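PDB 3KV1: transcriptional repressor, which probably represses transcription by binding DNA, as a SorC-family regulator, in response to a sugar-type effector recognised by this domain. Local coordinates for residues A[34-37]-A[38-41]; A[172-175]-A[176-180]. All coordinates share one frame; numbering follows the deposited sequence.

How the contacts relate
Both contacts are local, each built by neighbouring turns at the start of one helix: contact 1 opens helix 34-52 and contact 2 opens helix 173-181. Their centres lie 30 Å apart and their nearest atoms about 16 Å apart, with no touch between them. Contact 1, centred 16 Å from the centre of the chain, packs against strands 24-28 and 248-252 of the mixed sheet. Contact 2 lies farther out, at 22 Å, where its helix leads into strand 185-189, an antiparallel neighbour of strand 151-158. Both fall within the putative sugar-binding domain. A glycerol, probably from the crystallisation liquor, makes a weak hydrogen bond to the backbone oxygen of Arg-180, at the end of segment 176-180.

Contact 1: A[34-37]-A[38-41]; sequences TNEQ and RKQV
Backbone hydrogen bonds of the first helical turns join 34-37 to 38-41: Arg-38 N donates to Thr-34 O at 2.8 Å, and Val-41 N to Gln-37 O at 3.0 Å, the latter close to straight at 169°. Lys-39 N to Asn-35 O and Gln-40 N to Glu-36 O continue the same i to i+4 pattern. Among the side chains, the one charged pair is Glu-36 with Lys-39, which run side by side in the same direction. Their salt bridge is long, with OE2 of Glu-36 4.0 Å from NZ of Lys-39, while OE1 of Glu-36 rests against CD of the extended lysine chain.

Arg-38 folds back along the helix toward its N-terminal end. With CG beside the backbone N (chi1 -79°) the chain runs toward the start of the helix, and the bend at chi3 lays the guanidinium over Thr-34 O and beside Asn-35. CG2 of Thr-34 meets NH1 of Arg-38 at 3.4 Å. The amide plane of Asn-35 is turned 54° from the guanidinium. OD1 of Asn-35 comes near NH2 of Arg-38 without the angle of a hydrogen bond; both residues adopt a second conformer, so this approach is doubtful. Farther along, Arg-38 touches Gln-65 and Asn-66 of helix 65-72.

On the buried side, CG2 of Val-41 packs on Gln-37 O at 3.4 Å, and its side chain reaches Ser-28 and Ala-250 of the sheet. Gln-37 turns its amide inward, where OE1 accepts from Gln-31 N and NE2 donates to Leu-29 O. The chemistry is thus divided: a buried amide with both ends satisfied by the chain just before the helix, and an outer Glu-36 to Lys-39 pair whose long separation suggests only a modest electrostatic contribution.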
ATOM      1  N   THR A  34      -8.029 -29.063   1.164  1.00 24.42           N
ATOM      2  CA  THR A  34      -8.489 -27.738   1.503  1.00 25.24           C
ATOM      3  C   THR A  34      -8.202 -26.745   0.378  1.00 24.33           C
ATOM      4  O   THR A  34      -8.988 -25.819   0.142  1.00 24.05           O
ATOM      5  CB  THR A  34      -7.847 -27.250   2.819  1.00 30.87           C
ATOM      6  OG1 THR A  34      -8.163 -28.185   3.852  1.00 36.82           O
ATOM      7  CG2 THR A  34      -8.377 -25.878   3.195  1.00 34.29           C
ATOM      8  N   ASN A  35      -7.069 -26.925  -0.301  0.56 24.96           N
ATOM      9  CA  ASN A  35      -6.726 -26.049  -1.428  0.56 24.58           C
ATOM     10  C   ASN A  35      -7.844 -26.111  -2.453  0.56 24.84           C
ATOM     11  O   ASN A  35      -8.379 -25.081  -2.870  0.56 23.91           O
ATOM     12  CB  ASN A  35      -5.410 -26.468  -2.094  0.56 26.36           C
ATOM     13  CG  ASN A  35      -4.190 -26.215  -1.221  0.56 31.71           C
ATOM     14  OD1 ASN A  35      -4.218 -25.399  -0.309  0.56 40.15           O
ATOM     15  ND2 ASN A  35      -3.104 -26.914  -1.514  0.56 37.23           N
ATOM     16  N   GLU A  36      -8.201 -27.332  -2.844  1.00 21.45           N
ATOM     17  CA  GLU A  36      -9.248 -27.542  -3.863  1.00 24.93           C
ATOM     18  C   GLU A  36     -10.574 -27.038  -3.335  1.00 24.89           C
ATOM     19  O   GLU A  36     -11.382 -26.436  -4.085  1.00 22.65           O
ATOM     20  CB  GLU A  36      -9.349 -29.022  -4.296  1.00 23.66           C
ATOM     21  CG  GLU A  36      -8.134 -29.541  -5.038  1.00 34.86           C
ATOM     22  CD  GLU A  36      -7.795 -28.706  -6.273  1.00 39.87           C
ATOM     23  OE1 GLU A  36      -8.719 -28.124  -6.887  1.00 46.20           O
ATOM     24  OE2 GLU A  36      -6.599 -28.624  -6.631  1.00 45.11           O
ATOM     25  N   GLN A  37     -10.836 -27.259  -2.048  1.00 20.38           N
ATOM     26  CA  GLN A  37     -12.071 -26.692  -1.521  1.00 21.14           C
ATOM     27  C   GLN A  37     -12.132 -25.167  -1.617  1.00 21.65           C
ATOM     28  O   GLN A  37     -13.171 -24.619  -2.000  1.00 20.69           O
ATOM     29  CB  GLN A  37     -12.322 -27.100  -0.062  1.00 21.87           C
ATOM     30  CG  GLN A  37     -13.773 -26.839   0.365  1.00 21.66           C
ATOM     31  CD  GLN A  37     -14.723 -27.850  -0.271  1.00 23.26           C
ATOM     32  OE1 GLN A  37     -14.615 -29.040   0.002  1.00 23.43           O
ATOM     33  NE2 GLN A  37     -15.647 -27.385  -1.115  1.00 21.31           N
ATOM     34  N   ARG A  38     -11.039 -24.487  -1.256  0.74 20.19           N
ATOM     35  CA  ARG A  38     -10.993 -23.012  -1.336  0.74 22.07           C
ATOM     36  C   ARG A  38     -11.209 -22.510  -2.752  0.74 20.32           C
ATOM     37  O   ARG A  38     -11.829 -21.458  -2.964  0.74 20.09           O
ATOM     38  CB  ARG A  38      -9.655 -22.474  -0.833  0.74 23.16           C
ATOM     39  CG  ARG A  38      -9.528 -22.409   0.688  0.74 25.88           C
ATOM     40  CD  ARG A  38      -8.324 -21.538   1.063  0.74 27.63           C
ATOM     41  NE  ARG A  38      -7.066 -22.138   0.637  0.74 30.78           N
ATOM     42  CZ  ARG A  38      -6.274 -22.845   1.431  0.74 34.60           C
ATOM     43  NH1 ARG A  38      -6.614 -23.036   2.697  0.74 34.89           N
ATOM     44  NH2 ARG A  38      -5.146 -23.366   0.960  0.74 39.93           N
ATOM     45  N   LYS A  39     -10.678 -23.247  -3.723  1.00 21.80           N
ATOM     46  CA  LYS A  39     -10.844 -22.865  -5.115  1.00 22.47           C
ATOM     47  C   LYS A  39     -12.295 -22.937  -5.519  1.00 20.64           C
ATOM     48  O   LYS A  39     -12.773 -22.085  -6.268  1.00 24.48           O
ATOM     49  CB  LYS A  39     -10.064 -23.791  -6.019  1.00 21.60           C
ATOM     50  CG  LYS A  39      -8.578 -23.492  -6.000  1.00 29.96           C
ATOM     51  CD  LYS A  39      -7.847 -24.515  -6.880  1.00 40.20           C
ATOM     52  CE  LYS A  39      -6.420 -24.077  -7.190  1.00 53.94           C
ATOM     53  NZ  LYS A  39      -5.790 -25.055  -8.133  1.00 63.75           N
ATOM     54  N   GLN A  40     -12.994 -23.983  -5.065  1.00 18.19           N
ATOM     55  CA  GLN A  40     -14.368 -24.160  -5.524  1.00 19.60           C
ATOM     56  C   GLN A  40     -15.306 -23.161  -4.841  1.00 22.87           C
ATOM     57  O   GLN A  40     -16.265 -22.698  -5.456  1.00 23.25           O
ATOM     58  CB  GLN A  40     -14.847 -25.606  -5.323  1.00 20.81           C
ATOM     59  CG  GLN A  40     -14.152 -26.574  -6.220  1.00 24.35           C
ATOM     60  CD  GLN A  40     -14.418 -26.254  -7.664  1.00 36.15           C
ATOM     61  OE1 GLN A  40     -15.564 -26.034  -8.047  1.00 41.52           O
ATOM     62  NE2 GLN A  40     -13.360 -26.190  -8.468  1.00 37.81           N
ATOM     63  N   VAL A  41     -15.045 -22.878  -3.568  1.00 20.26           N
ATOM     64  CA  VAL A  41     -15.783 -21.835  -2.840  1.00 20.06           C
ATOM     65  C   VAL A  41     -15.511 -20.482  -3.515  1.00 20.35           C
ATOM     66  O   VAL A  41     -16.414 -19.676  -3.738  1.00 21.32           O
ATOM     67  CB  VAL A  41     -15.321 -21.788  -1.366  1.00 21.09           C
ATOM     68  CG1 VAL A  41     -15.834 -20.540  -0.666  1.00 27.52           C
ATOM     69  CG2 VAL A  41     -15.818 -23.048  -0.642  1.00 23.39           C
TER

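Contact 2: A[172-175]-A[176-180]; sequences TPKE and FVEAR
Lys-174 and Glu-178, one helical turn apart, meet in a salt bridge of 2.8 Å between NZ of Lys-174 and OE2 of Glu-178. The ammonium approaches the syn lone pair of OE2, on the side of the other carboxylate oxygen. Lys-174 stays extended as far as CE and then bends at chi4 (-63°), which turns NZ back to the carboxylate. CG of Lys-174 also touches the same oxygen at 3.4 Å, so the carboxylate lies against the lysine chain as well as its tip.

Beneath this pair, backbone bonds run from Phe-176 N to Thr-172 O, Val-177 N to Pro-173 O, Glu-178 N to Lys-174 O and Ala-179 N to Glu-175 O. The first turn is closed by side chains too. OG1 of Thr-172 accepts from Glu-175 N at 2.8 Å, and in return Glu-175 OE1 accepts from Thr-172 N at 3.1 Å along an almost straight line (177°), through its anti lone pair. The other oxygen, OE2, forms a salt bridge with Arg-209, which probably steadies the carboxylate in its capping position.

At chi1 -168° the ring of Phe-176 swings to the side of the carbonyl carbon and leads away from the preceding turn, to pack on Met-159, Val-166 and Met-206. Ala-179 shares the Met-159 and Met-206 surface, and its backbone bonds to Ile-185 where strand 185-189 begins. Reciprocal bonds between Thr-172 at the N-cap and Glu-175 three residues on define a capping box, here starting the short surface helix 173-181, with Phe-176 and Ala-179 on its inner side.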
ATOM      1  N   THR A 172       2.441 -12.647  22.559  1.00 28.31           N
ATOM      2  CA  THR A 172       3.125 -13.820  23.112  1.00 32.93           C
ATOM      3  C   THR A 172       2.287 -15.103  22.940  1.00 32.85           C
ATOM      4  O   THR A 172       1.067 -15.048  22.887  1.00 31.84           O
ATOM      5  CB  THR A 172       3.485 -13.657  24.622  1.00 35.51           C
ATOM      6  OG1 THR A 172       2.297 -13.715  25.409  1.00 36.41           O
ATOM      7  CG2 THR A 172       4.187 -12.331  24.902  1.00 36.86           C
ATOM      8  N   PRO A 173       2.954 -16.267  22.858  1.00 31.76           N
ATOM      9  CA  PRO A 173       2.225 -17.546  22.867  1.00 31.77           C
ATOM     10  C   PRO A 173       1.306 -17.629  24.091  1.00 32.78           C
ATOM     11  O   PRO A 173       0.168 -18.095  24.001  1.00 33.88           O
ATOM     12  CB  PRO A 173       3.353 -18.590  22.978  1.00 37.10           C
ATOM     13  CG  PRO A 173       4.555 -17.900  22.341  1.00 39.12           C
ATOM     14  CD  PRO A 173       4.411 -16.440  22.696  1.00 36.19           C
ATOM     15  N   LYS A 174       1.810 -17.193  25.242  1.00 29.52           N
ATOM     16  CA  LYS A 174       1.010 -17.199  26.464  1.00 28.38           C
ATOM     17  C   LYS A 174      -0.264 -16.362  26.292  1.00 30.73           C
ATOM     18  O   LYS A 174      -1.363 -16.818  26.625  1.00 34.55           O
ATOM     19  CB  LYS A 174       1.842 -16.702  27.650  1.00 35.21           C
ATOM     20  CG  LYS A 174       1.093 -16.627  28.967  1.00 35.88           C
ATOM     21  CD  LYS A 174       2.053 -16.251  30.101  1.00 44.28           C
ATOM     22  CE  LYS A 174       1.348 -16.176  31.467  1.00 44.64           C
ATOM     23  NZ  LYS A 174       0.318 -15.093  31.465  1.00 46.04           N
ATOM     24  N   GLU A 175      -0.119 -15.150  25.754  1.00 30.95           N
ATOM     25  CA  GLU A 175      -1.274 -14.281  25.489  1.00 32.61           C
ATOM     26  C   GLU A 175      -2.269 -14.926  24.518  1.00 33.41           C
ATOM     27  O   GLU A 175      -3.488 -14.821  24.680  1.00 28.62           O
ATOM     28  CB  GLU A 175      -0.807 -12.913  24.940  1.00 33.39           C
ATOM     29  CG  GLU A 175      -0.078 -12.065  25.979  1.00 40.12           C
ATOM     30  CD  GLU A 175       0.313 -10.679  25.460  1.00 46.95           C
ATOM     31  OE1 GLU A 175       1.089 -10.569  24.471  1.00 44.01           O
ATOM     32  OE2 GLU A 175      -0.164  -9.691  26.049  1.00 55.22           O
ATOM     33  N   PHE A 176      -1.732 -15.603  23.512  1.00 28.21           N
ATOM     34  CA  PHE A 176      -2.547 -16.289  22.506  1.00 30.30           C
ATOM     35  C   PHE A 176      -3.420 -17.406  23.098  1.00 32.67           C
ATOM     36  O   PHE A 176      -4.619 -17.490  22.843  1.00 30.54           O
ATOM     37  CB  PHE A 176      -1.631 -16.852  21.419  1.00 31.16           C
ATOM     38  CG  PHE A 176      -2.357 -17.315  20.193  1.00 40.56           C
ATOM     39  CD1 PHE A 176      -2.764 -16.399  19.232  1.00 47.33           C
ATOM     40  CD2 PHE A 176      -2.637 -18.659  20.004  1.00 48.46           C
ATOM     41  CE1 PHE A 176      -3.434 -16.817  18.095  1.00 50.79           C
ATOM     42  CE2 PHE A 176      -3.305 -19.084  18.868  1.00 52.81           C
ATOM     43  CZ  PHE A 176      -3.706 -18.162  17.920  1.00 53.95           C
ATOM     44  N   VAL A 177      -2.824 -18.268  23.921  1.00 27.41           N
ATOM     45  CA  VAL A 177      -3.601 -19.322  24.533  1.00 26.69           C
ATOM     46  C   VAL A 177      -4.635 -18.706  25.445  1.00 28.72           C
ATOM     47  O   VAL A 177      -5.768 -19.174  25.505  1.00 30.08           O
ATOM     48  CB  VAL A 177      -2.712 -20.268  25.390  1.00 32.16           C
ATOM     49  CG1 VAL A 177      -3.596 -21.163  26.241  1.00 37.45           C
ATOM     50  CG2 VAL A 177      -1.795 -21.062  24.489  1.00 38.27           C
ATOM     51  N   GLU A 178      -4.250 -17.639  26.149  1.00 30.90           N
ATOM     52  CA  GLU A 178      -5.178 -16.954  27.054  1.00 31.55           C
ATOM     53  C   GLU A 178      -6.353 -16.260  26.354  1.00 31.40           C
ATOM     54  O   GLU A 178      -7.449 -16.226  26.890  1.00 30.11           O
ATOM     55  CB  GLU A 178      -4.432 -15.991  27.975  1.00 32.40           C
ATOM     56  CG  GLU A 178      -3.713 -16.765  29.079  1.00 38.37           C
ATOM     57  CD  GLU A 178      -2.656 -15.972  29.811  1.00 47.48           C
ATOM     58  OE1 GLU A 178      -2.565 -14.750  29.578  1.00 47.29           O
ATOM     59  OE2 GLU A 178      -1.910 -16.602  30.613  1.00 44.95           O
ATOM     60  N   ALA A 179      -6.138 -15.748  25.148  1.00 29.52           N
ATOM     61  CA  ALA A 179      -7.250 -15.210  24.351  1.00 30.43           C
ATOM     62  C   ALA A 179      -8.326 -16.276  24.116  1.00 28.99           C
ATOM     63  O   ALA A 179      -9.532 -16.024  24.214  1.00 30.04           O
ATOM     64  CB  ALA A 179      -6.730 -14.674  22.997  1.00 30.78           C
ATOM     65  N   ARG A 180      -7.884 -17.485  23.813  1.00 26.74           N
ATOM     66  CA  ARG A 180      -8.817 -18.597  23.651  1.00 28.45           C
ATOM     67  C   ARG A 180      -9.436 -19.046  24.965  1.00 29.72           C
ATOM     68  O   ARG A 180     -10.654 -19.231  25.061  1.00 34.04           O
ATOM     69  CB  ARG A 180      -8.118 -19.785  22.984  1.00 33.06           C
ATOM     70  CG  ARG A 180      -9.054 -20.990  22.775  1.00 38.61           C
ATOM     71  CD  ARG A 180      -8.358 -22.120  22.025  1.00 44.79           C
ATOM     72  NE  ARG A 180      -9.298 -23.153  21.584  1.00 47.72           N
ATOM     73  CZ  ARG A 180     -10.067 -23.057  20.495  1.00 53.17           C
ATOM     74  NH1 ARG A 180     -10.025 -21.963  19.743  1.00 46.37           N
ATOM     75  NH2 ARG A 180     -10.896 -24.052  20.163  1.00 56.40           N
TER